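Local coordinates for acetylated cis-Golgi protein, involved in ER-to-Golgi transport (Saccharomyces cerevisiae, PDB 6G8Y), which probably takes part in ER-to-Golgi transport and, as the yeast homologue of the Golgi-stacking protein GRASP65, carries a PDZ domain that is likely to bind partner proteins, at residues P42-S47 against R58-I63; S62-N65 against T71-V74; V74-A79 against T83-Y88. All coordinates share one frame; numbering follows the deposited sequence.

Overall arrangement
In this PDZ domain helix 57-66 packs against a curled antiparallel sheet whose strands include the hairpin 71-78/83-90. Contact 1 (42-47 with 58-63) seats the first part of the helix against strand 41-47. Contact 2 (62-65 with 71-74) begins where contact 1 ends, on the same helix, and passes to strand 71-78, with centres about 11 Å apart. Contact 3 (74-79 with 83-88) carries on along that strand and pairs it with strand 83-90, its centre about 15 Å from that of contact 2 and 17 Å from that of contact 1, across the chain's centre. One continuous run of chain thus ties helix and hairpin to the same sheet.

Contact 1 of 3, residues P42-S47 against R58-I63; sequences PVPVVS and RRITSI
Arg59 meets Pro44 with the aliphatic part of its side chain, an example of a long charged residue lending its carbons to the margin of an apolar contact. Its CG lies anti to the backbone N (chi1 -172°) and the chain stays extended, which carries it obliquely across the proline ring. CD of Arg59 rests 3.7 Å from CB of Pro44, and NH1 of Arg59 comes equally near that carbon, at 3.7 Å. The guanidinium is approached obliquely by the ring carbon, on the exposed side of the contact. At the start of this helix, Asp56 accepts a weak bond through OD1 from Arg59 N and is also joined to Pro44 by a backbone hydrogen bond.

The next residue, Ile60, turns the helix surface to the interior. Its CG1 branch, anti to the carbonyl carbon (chi1 -65°), carries the side chain to the CG-CD side of Pro44. There CG1 of Ile60 packs 3.8 Å from CG of Pro44, and the terminal CD1 of Ile60 reaches CG1 of Val43 at 4.1 Å. Pro44 is therefore gripped by two successive helix residues, Arg59 along its CB-CG edge and Ile60 along its CG-CD edge. Phe38, on the neighbouring strand 33-38, touches both Val43 and Ile60.

One turn beyond Arg59, Ile63 stands just beyond contact distance, its CD1 4.6 Å from CD of Pro44. The helix itself is regular here, Ile63 N bonding to Arg59 O at 3.0 Å. No hydrogen bond crosses between the two segments, and only 181 Å² is buried. What remains is apolar packing of a short helix against the short break at Val43-Pro44 that interrupts strand 41-47 of the curled antiparallel sheet, as expected of the PDZ fold.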
loop_
_atom_site.group_PDB
_atom_site.type_symbol
_atom_site.label_atom_id
_atom_site.label_comp_id
_atom_site.label_asym_id
_atom_site.label_seq_id
_atom_site.Cartn_x
_atom_site.Cartn_y
_atom_site.Cartn_z
ATOM N N PRO A 42 -5.866 3.516 5.318
ATOM C CA PRO A 42 -4.684 3.894 4.565
ATOM C C PRO A 42 -3.392 3.367 5.178
ATOM O O PRO A 42 -3.288 3.147 6.398
ATOM C CB PRO A 42 -4.694 5.438 4.639
ATOM C CG PRO A 42 -6.142 5.748 4.797
ATOM C CD PRO A 42 -6.641 4.701 5.735
ATOM N N VAL A 43 -2.395 3.204 4.328
ATOM C CA VAL A 43 -1.060 2.858 4.811
ATOM C C VAL A 43 -0.600 3.991 5.759
ATOM O O VAL A 43 -0.663 5.156 5.396
ATOM C CB VAL A 43 -0.072 2.696 3.640
ATOM C CG1 VAL A 43 1.343 2.446 4.145
ATOM C CG2 VAL A 43 -0.508 1.570 2.706
ATOM N N PRO A 44 -0.139 3.657 6.963
ATOM C CA PRO A 44 0.337 4.741 7.844
ATOM C C PRO A 44 1.742 5.185 7.401
ATOM O O PRO A 44 2.636 4.349 7.180
ATOM C CB PRO A 44 0.332 4.100 9.221
ATOM C CG PRO A 44 0.569 2.674 8.944
ATOM C CD PRO A 44 -0.107 2.350 7.625
ATOM N N VAL A 45 1.914 6.491 7.285
ATOM C CA VAL A 45 3.110 7.078 6.707
ATOM C C VAL A 45 3.583 8.256 7.567
ATOM O O VAL A 45 2.762 9.043 8.071
ATOM C CB VAL A 45 2.784 7.531 5.273
ATOM C CG1 VAL A 45 3.839 8.430 4.703
ATOM C CG2 VAL A 45 2.574 6.324 4.377
ATOM N N VAL A 46 4.910 8.355 7.722
ATOM C CA VAL A 46 5.634 9.403 8.481
ATOM C C VAL A 46 6.188 10.394 7.459
ATOM O O VAL A 46 6.816 9.981 6.500
ATOM C CB VAL A 46 6.829 8.766 9.242
ATOM C CG1 VAL A 46 7.665 9.829 9.960
ATOM C CG2 VAL A 46 6.341 7.711 10.201
ATOM N N SER A 47 5.954 11.698 7.643
ATOM C CA SER A 47 6.481 12.747 6.766
ATOM C C SER A 47 7.515 13.492 7.587
ATOM O O SER A 47 7.158 14.032 8.634
ATOM C CB SER A 47 5.335 13.677 6.309
ATOM O OG SER A 47 5.768 14.657 5.358
ATOM N N ARG A 58 6.545 0.385 12.499
ATOM C CA ARG A 58 6.065 -0.258 13.735
ATOM C C ARG A 58 4.557 -0.520 13.629
ATOM O O ARG A 58 4.082 -1.597 14.000
ATOM C CB ARG A 58 6.354 0.583 14.983
ATOM C CG ARG A 58 6.004 -0.124 16.303
ATOM C CD ARG A 58 5.486 0.838 17.383
ATOM N NE ARG A 58 4.242 1.483 16.943
ATOM C CZ ARG A 58 3.024 0.932 16.969
ATOM N NH1 ARG A 58 2.802 -0.304 17.452
ATOM N NH2 ARG A 58 2.004 1.632 16.490
ATOM N N ARG A 59 3.796 0.461 13.144
ATOM C CA ARG A 59 2.338 0.302 13.037
ATOM C C ARG A 59 2.028 -0.813 12.041
ATOM O O ARG A 59 1.122 -1.612 12.267
ATOM C CB ARG A 59 1.666 1.617 12.637
ATOM C CG ARG A 59 0.160 1.629 12.683
ATOM C CD ARG A 59 -0.345 3.069 12.682
ATOM N NE ARG A 59 -1.799 3.128 12.677
ATOM C CZ ARG A 59 -2.506 4.199 12.333
ATOM N NH1 ARG A 59 -1.903 5.325 11.960
ATOM N NH2 ARG A 59 -3.836 4.138 12.364
ATOM N N ILE A 60 2.757 -0.855 10.917
ATOM C CA ILE A 60 2.539 -1.891 9.916
ATOM C C ILE A 60 2.889 -3.271 10.451
ATOM O O ILE A 60 2.182 -4.231 10.193
ATOM C CB ILE A 60 3.278 -1.572 8.603
ATOM C CG1 ILE A 60 2.672 -0.303 7.987
ATOM C CG2 ILE A 60 3.154 -2.731 7.608
ATOM C CD1 ILE A 60 3.502 0.338 6.889
ATOM N N THR A 61 3.955 -3.367 11.235
ATOM C CA THR A 61 4.297 -4.615 11.907
ATOM C C THR A 61 3.124 -5.136 12.737
ATOM O O THR A 61 2.780 -6.319 12.679
ATOM C CB THR A 61 5.527 -4.463 12.814
ATOM O OG1 THR A 61 6.647 -3.966 12.080
ATOM C CG2 THR A 61 5.883 -5.808 13.460
ATOM N N SER A 62 2.491 -4.236 13.491
ATOM C CA SER A 62 1.345 -4.619 14.309
ATOM C C SER A 62 0.175 -5.089 13.462
ATOM O O SER A 62 -0.469 -6.068 13.795
ATOM C CB SER A 62 0.941 -3.449 15.192
ATOM O OG SER A 62 2.002 -3.104 16.070
ATOM N N ILE A 63 -0.100 -4.399 12.363
ATOM C CA ILE A 63 -1.187 -4.796 11.485
ATOM C C ILE A 63 -0.927 -6.193 10.949
ATOM O O ILE A 63 -1.809 -7.062 10.965
ATOM C CB ILE A 63 -1.342 -3.805 10.312
ATOM C CG1 ILE A 63 -1.863 -2.458 10.814
ATOM C CG2 ILE A 63 -2.292 -4.333 9.249
ATOM C CD1 ILE A 63 -1.637 -1.306 9.863
#

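Contact 2 of 3, residues S62-N65 against T71-V74; sequences SIFN and TLKV
Leu72 and Phe64 make the main contact between helix 57-66 and strand 71-78, the helix-on-sheet packing of this PDZ domain, and they do so through a CH-pi interaction. Leu72 has the most surface buried here. Its CG stands anti to the backbone N (chi1 174°), which sends the side chain from the strand to the helix with CD2 leading. That methyl sits over one face of the Phe64 ring, 3.5 Å from the centroid and 21° off the ring normal. It is displaced toward the rim, and the closest approach, 3.3 Å between CD2 of Leu72 and CZ of Phe64, is tight for two carbons.

The two side chains meet at about a right angle, so a methyl faces the ring instead of lying along it. Phe64 is also set edge-to-face with the ring of Phe38 and touches Ile91, while Leu72 itself packs on Phe38, His67 and Ile91. Replacing Phe64 by an alanine would probably leave CD2 of Leu72 without the ring face it rests on and open a gap between helix and strand beside Phe38.

One residue earlier on the helix, Ile63 adds its CG2 methyl, which lies 4.2 Å from CD1 of Leu72.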
loop_
_atom_site.group_PDB
_atom_site.type_symbol
_atom_site.label_atom_id
_atom_site.label_comp_id
_atom_site.label_asym_id
_atom_site.label_seq_id
_atom_site.Cartn_x
_atom_site.Cartn_y
_atom_site.Cartn_z
ATOM N N SER A 62 2.491 -4.236 13.491
ATOM C CA SER A 62 1.345 -4.619 14.309
ATOM C C SER A 62 0.175 -5.089 13.462
ATOM O O SER A 62 -0.469 -6.068 13.795
ATOM C CB SER A 62 0.941 -3.449 15.192
ATOM O OG SER A 62 2.002 -3.104 16.070
ATOM N N ILE A 63 -0.100 -4.399 12.363
ATOM C CA ILE A 63 -1.187 -4.796 11.485
ATOM C C ILE A 63 -0.927 -6.193 10.949
ATOM O O ILE A 63 -1.809 -7.062 10.965
ATOM C CB ILE A 63 -1.342 -3.805 10.312
ATOM C CG1 ILE A 63 -1.863 -2.458 10.814
ATOM C CG2 ILE A 63 -2.292 -4.333 9.249
ATOM C CD1 ILE A 63 -1.637 -1.306 9.863
ATOM N N PHE A 64 0.267 -6.419 10.420
ATOM C CA PHE A 64 0.612 -7.754 9.878
ATOM C C PHE A 64 0.534 -8.831 10.958
ATOM O O PHE A 64 -0.023 -9.919 10.727
ATOM C CB PHE A 64 1.977 -7.711 9.157
ATOM C CG PHE A 64 1.880 -7.272 7.724
ATOM C CD1 PHE A 64 1.500 -5.989 7.375
ATOM C CD2 PHE A 64 2.142 -8.184 6.719
ATOM C CE1 PHE A 64 1.383 -5.627 6.041
ATOM C CE2 PHE A 64 2.042 -7.816 5.388
ATOM C CZ PHE A 64 1.629 -6.551 5.050
ATOM N N ASN A 65 1.040 -8.517 12.140
ATOM C CA ASN A 65 1.083 -9.550 13.187
ATOM C C ASN A 65 -0.323 -9.862 13.723
ATOM O O ASN A 65 -0.597 -11.008 14.099
ATOM C CB ASN A 65 2.114 -9.200 14.260
ATOM C CG ASN A 65 3.547 -9.422 13.781
ATOM O OD1 ASN A 65 3.809 -10.155 12.788
ATOM N ND2 ASN A 65 4.481 -8.812 14.472
ATOM N N THR A 71 -5.523 -14.300 6.544
ATOM C CA THR A 71 -5.390 -13.523 5.347
ATOM C C THR A 71 -5.445 -12.053 5.678
ATOM O O THR A 71 -6.323 -11.590 6.420
ATOM C CB THR A 71 -6.566 -13.862 4.396
ATOM O OG1 THR A 71 -6.532 -15.273 4.196
ATOM C CG2 THR A 71 -6.393 -13.091 3.128
ATOM N N LEU A 72 -4.525 -11.288 5.082
ATOM C CA LEU A 72 -4.598 -9.818 5.126
ATOM C C LEU A 72 -5.136 -9.318 3.786
ATOM O O LEU A 72 -4.621 -9.719 2.713
ATOM C CB LEU A 72 -3.199 -9.233 5.363
ATOM C CG LEU A 72 -3.062 -7.709 5.307
ATOM C CD1 LEU A 72 -3.786 -7.072 6.462
ATOM C CD2 LEU A 72 -1.597 -7.277 5.291
ATOM N N LYS A 73 -6.102 -8.408 3.866
ATOM C CA LYS A 73 -6.624 -7.682 2.723
ATOM C C LYS A 73 -5.746 -6.481 2.446
ATOM O O LYS A 73 -5.505 -5.652 3.317
ATOM C CB LYS A 73 -8.045 -7.234 3.011
ATOM C CG LYS A 73 -8.808 -6.646 1.853
ATOM C CD LYS A 73 -10.290 -6.651 2.265
ATOM C CE LYS A 73 -11.060 -5.523 1.697
ATOM N NZ LYS A 73 -12.289 -5.341 2.509
ATOM N N VAL A 74 -5.267 -6.403 1.212
ATOM C CA VAL A 74 -4.370 -5.356 0.738
ATOM C C VAL A 74 -5.155 -4.538 -0.277
ATOM O O VAL A 74 -5.637 -5.081 -1.285
ATOM C CB VAL A 74 -3.126 -5.990 0.083
ATOM C CG1 VAL A 74 -2.153 -4.939 -0.424
ATOM C CG2 VAL A 74 -2.458 -6.924 1.096
#

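Contact 3 of 3, residues V74-A79 against T83-Y88; sequences VNIWSA and TFRDEY
Ile76, which has the most surface buried here, pairs with Arg85 in the middle of the two strands. Ile76 N donates to Arg85 O at 2.8 Å, nearly along the C=O axis, and Arg85 N returns a bond to Ile76 O. CG of Arg85 occupies the crowded position between backbone N and carbonyl carbon (chi1 66°). From there its extended chain brings the guanidinium back over Ile76, whose CD1 lies 3.8 Å above the guanidinium plane, toward its rim. The same methyl presses on the next residue but one: Ile76 CD1 to Glu87 CG is 3.3 Å, a tight fit.

Glu87 in turn fixes the guanidinium's rotation. Its OE2 lies in the guanidinium plane and accepts from both NE, at 2.8 Å, and NH2 of Arg85, while Asp33 takes a second salt bridge from NH2. Arg85 and Glu87, two apart on one strand, share a face of the antiparallel beta hairpin of strand 83-90 and strand 71-78, whose other side pairs with strand 33-38.

On the opposite face, Asn75 ND2 bonds to Asp86 OD1 at 2.9 Å, arriving from above the carboxylate plane; ND2 is also bonded to Asp40. Farther along, in the Trp77 conformer described, CE3 of Trp77 lies over the centre of the Phe84 ring, the ring planes at an oblique 56°.

Toward the turn the backbone bond from Ser78 N to Thr83 O still holds at 2.9 Å, but the side chains part: exposed Thr83 meets Ser78 through a water, held by Thr83 OG1 at 2.9 Å and only weakly by Ser78 OG.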
loop_
_atom_site.group_PDB
_atom_site.type_symbol
_atom_site.label_atom_id
_atom_site.label_comp_id
_atom_site.label_asym_id
_atom_site.label_seq_id
_atom_site.Cartn_x
_atom_site.Cartn_y
_atom_site.Cartn_z
ATOM N N VAL A 74 -5.267 -6.403 1.212
ATOM C CA VAL A 74 -4.370 -5.356 0.738
ATOM C C VAL A 74 -5.155 -4.538 -0.277
ATOM O O VAL A 74 -5.637 -5.081 -1.285
ATOM C CB VAL A 74 -3.126 -5.990 0.083
ATOM C CG1 VAL A 74 -2.153 -4.939 -0.424
ATOM C CG2 VAL A 74 -2.458 -6.924 1.096
ATOM N N ASN A 75 -5.283 -3.246 -0.017
ATOM C CA ASN A 75 -5.990 -2.322 -0.899
ATOM C C ASN A 75 -5.043 -1.739 -1.911
ATOM O O ASN A 75 -4.044 -1.109 -1.534
ATOM C CB ASN A 75 -6.665 -1.199 -0.107
ATOM C CG ASN A 75 -7.510 -1.722 1.039
ATOM O OD1 ASN A 75 -7.172 -1.519 2.186
ATOM N ND2 ASN A 75 -8.628 -2.412 0.729
ATOM N N ILE A 76 -5.374 -1.914 -3.198
ATOM C CA ILE A 76 -4.501 -1.508 -4.282
ATOM C C ILE A 76 -5.139 -0.420 -5.116
ATOM O O ILE A 76 -6.346 -0.421 -5.310
ATOM C CB ILE A 76 -4.149 -2.734 -5.136
ATOM C CG1 ILE A 76 -3.188 -3.615 -4.304
ATOM C CG2 ILE A 76 -3.528 -2.350 -6.474
ATOM C CD1 ILE A 76 -2.891 -4.926 -4.945
ATOM N N TRP A 77 -4.302 0.494 -5.577
ATOM C CA TRP A 77 -4.638 1.493 -6.605
ATOM C C TRP A 77 -3.767 1.185 -7.810
ATOM O O TRP A 77 -2.542 1.235 -7.699
ATOM C CB TRP A 77 -4.305 2.895 -6.086
ATOM C CG TRP A 77 -4.378 4.024 -7.120
ATOM C CD1 TRP A 77 -3.325 4.705 -7.664
ATOM C CD2 TRP A 77 -5.562 4.587 -7.697
ATOM N NE1 TRP A 77 -3.778 5.666 -8.533
ATOM C CE2 TRP A 77 -5.145 5.612 -8.582
ATOM C CE3 TRP A 77 -6.935 4.333 -7.552
ATOM C CZ2 TRP A 77 -6.050 6.380 -9.324
ATOM C CZ3 TRP A 77 -7.838 5.100 -8.299
ATOM C CH2 TRP A 77 -7.384 6.111 -9.172
ATOM N N SER A 78 -4.372 0.890 -8.948
ATOM C CA SER A 78 -3.598 0.692 -10.182
ATOM C C SER A 78 -3.384 2.055 -10.834
ATOM O O SER A 78 -4.366 2.711 -11.203
ATOM C CB SER A 78 -4.353 -0.234 -11.133
ATOM O OG SER A 78 -3.603 -0.425 -12.322
ATOM N N ALA A 79 -2.119 2.465 -10.979
ATOM C CA ALA A 79 -1.768 3.821 -11.428
ATOM C C ALA A 79 -2.287 4.152 -12.816
ATOM O O ALA A 79 -2.837 5.242 -13.025
ATOM C CB ALA A 79 -0.266 4.037 -11.370
ATOM N N THR A 83 -7.974 2.384 -11.061
ATOM C CA THR A 83 -9.011 1.594 -10.397
ATOM C C THR A 83 -8.459 1.012 -9.107
ATOM O O THR A 83 -7.254 0.713 -8.997
ATOM C CB THR A 83 -9.506 0.422 -11.271
ATOM O OG1 THR A 83 -8.386 -0.353 -11.715
ATOM C CG2 THR A 83 -10.271 0.929 -12.496
ATOM N N PHE A 84 -9.355 0.857 -8.142
ATOM C CA PHE A 84 -9.062 0.159 -6.881
ATOM C C PHE A 84 -9.443 -1.307 -6.964
ATOM O O PHE A 84 -10.452 -1.650 -7.567
ATOM C CB PHE A 84 -9.865 0.755 -5.734
ATOM C CG PHE A 84 -9.538 2.184 -5.422
ATOM C CD1 PHE A 84 -10.223 3.233 -6.046
ATOM C CD2 PHE A 84 -8.550 2.497 -4.485
ATOM C CE1 PHE A 84 -9.933 4.552 -5.732
ATOM C CE2 PHE A 84 -8.270 3.821 -4.163
ATOM C CZ PHE A 84 -8.947 4.849 -4.804
ATOM N N ARG A 85 -8.651 -2.176 -6.338
ATOM C CA ARG A 85 -9.078 -3.555 -6.102
ATOM C C ARG A 85 -8.460 -4.044 -4.805
ATOM O O ARG A 85 -7.562 -3.401 -4.252
ATOM C CB ARG A 85 -8.664 -4.506 -7.225
ATOM C CG ARG A 85 -7.157 -4.724 -7.369
ATOM C CD ARG A 85 -6.848 -5.737 -8.466
ATOM N NE ARG A 85 -5.459 -6.189 -8.384
ATOM C CZ ARG A 85 -4.387 -5.528 -8.832
ATOM N NH1 ARG A 85 -4.505 -4.344 -9.442
ATOM N NH2 ARG A 85 -3.188 -6.054 -8.635
ATOM N N ASP A 86 -8.918 -5.204 -4.362
ATOM C CA ASP A 86 -8.381 -5.822 -3.167
ATOM C C ASP A 86 -7.676 -7.098 -3.529
ATOM O O ASP A 86 -8.214 -7.923 -4.268
ATOM C CB ASP A 86 -9.484 -6.192 -2.190
ATOM C CG ASP A 86 -10.248 -5.006 -1.682
ATOM O OD1 ASP A 86 -9.693 -3.900 -1.572
ATOM O OD2 ASP A 86 -11.444 -5.202 -1.383
ATOM N N GLU A 87 -6.461 -7.258 -3.026
ATOM C CA GLU A 87 -5.770 -8.540 -3.071
ATOM C C GLU A 87 -5.720 -9.116 -1.664
ATOM O O GLU A 87 -5.960 -8.396 -0.693
ATOM C CB GLU A 87 -4.346 -8.379 -3.629
ATOM C CG GLU A 87 -4.235 -7.913 -5.086
ATOM C CD GLU A 87 -4.493 -8.971 -6.157
ATOM O OE1 GLU A 87 -4.694 -10.156 -5.865
ATOM O OE2 GLU A 87 -4.476 -8.577 -7.345
ATOM N N TYR A 88 -5.401 -10.398 -1.570
ATOM C CA TYR A 88 -5.375 -11.126 -0.308
ATOM C C TYR A 88 -4.072 -11.868 -0.212
ATOM O O TYR A 88 -3.652 -12.510 -1.172
ATOM C CB TYR A 88 -6.556 -12.088 -0.241
ATOM C CG TYR A 88 -7.847 -11.358 -0.116
ATOM C CD1 TYR A 88 -8.310 -10.905 1.122
ATOM C CD2 TYR A 88 -8.597 -11.057 -1.232
ATOM C CE1 TYR A 88 -9.489 -10.205 1.234
ATOM C CE2 TYR A 88 -9.779 -10.345 -1.135
ATOM C CZ TYR A 88 -10.225 -9.937 0.108
ATOM O OH TYR A 88 -11.401 -9.223 0.230
HETATM O O HOH W 1 -6.532 -1.162 -13.824
#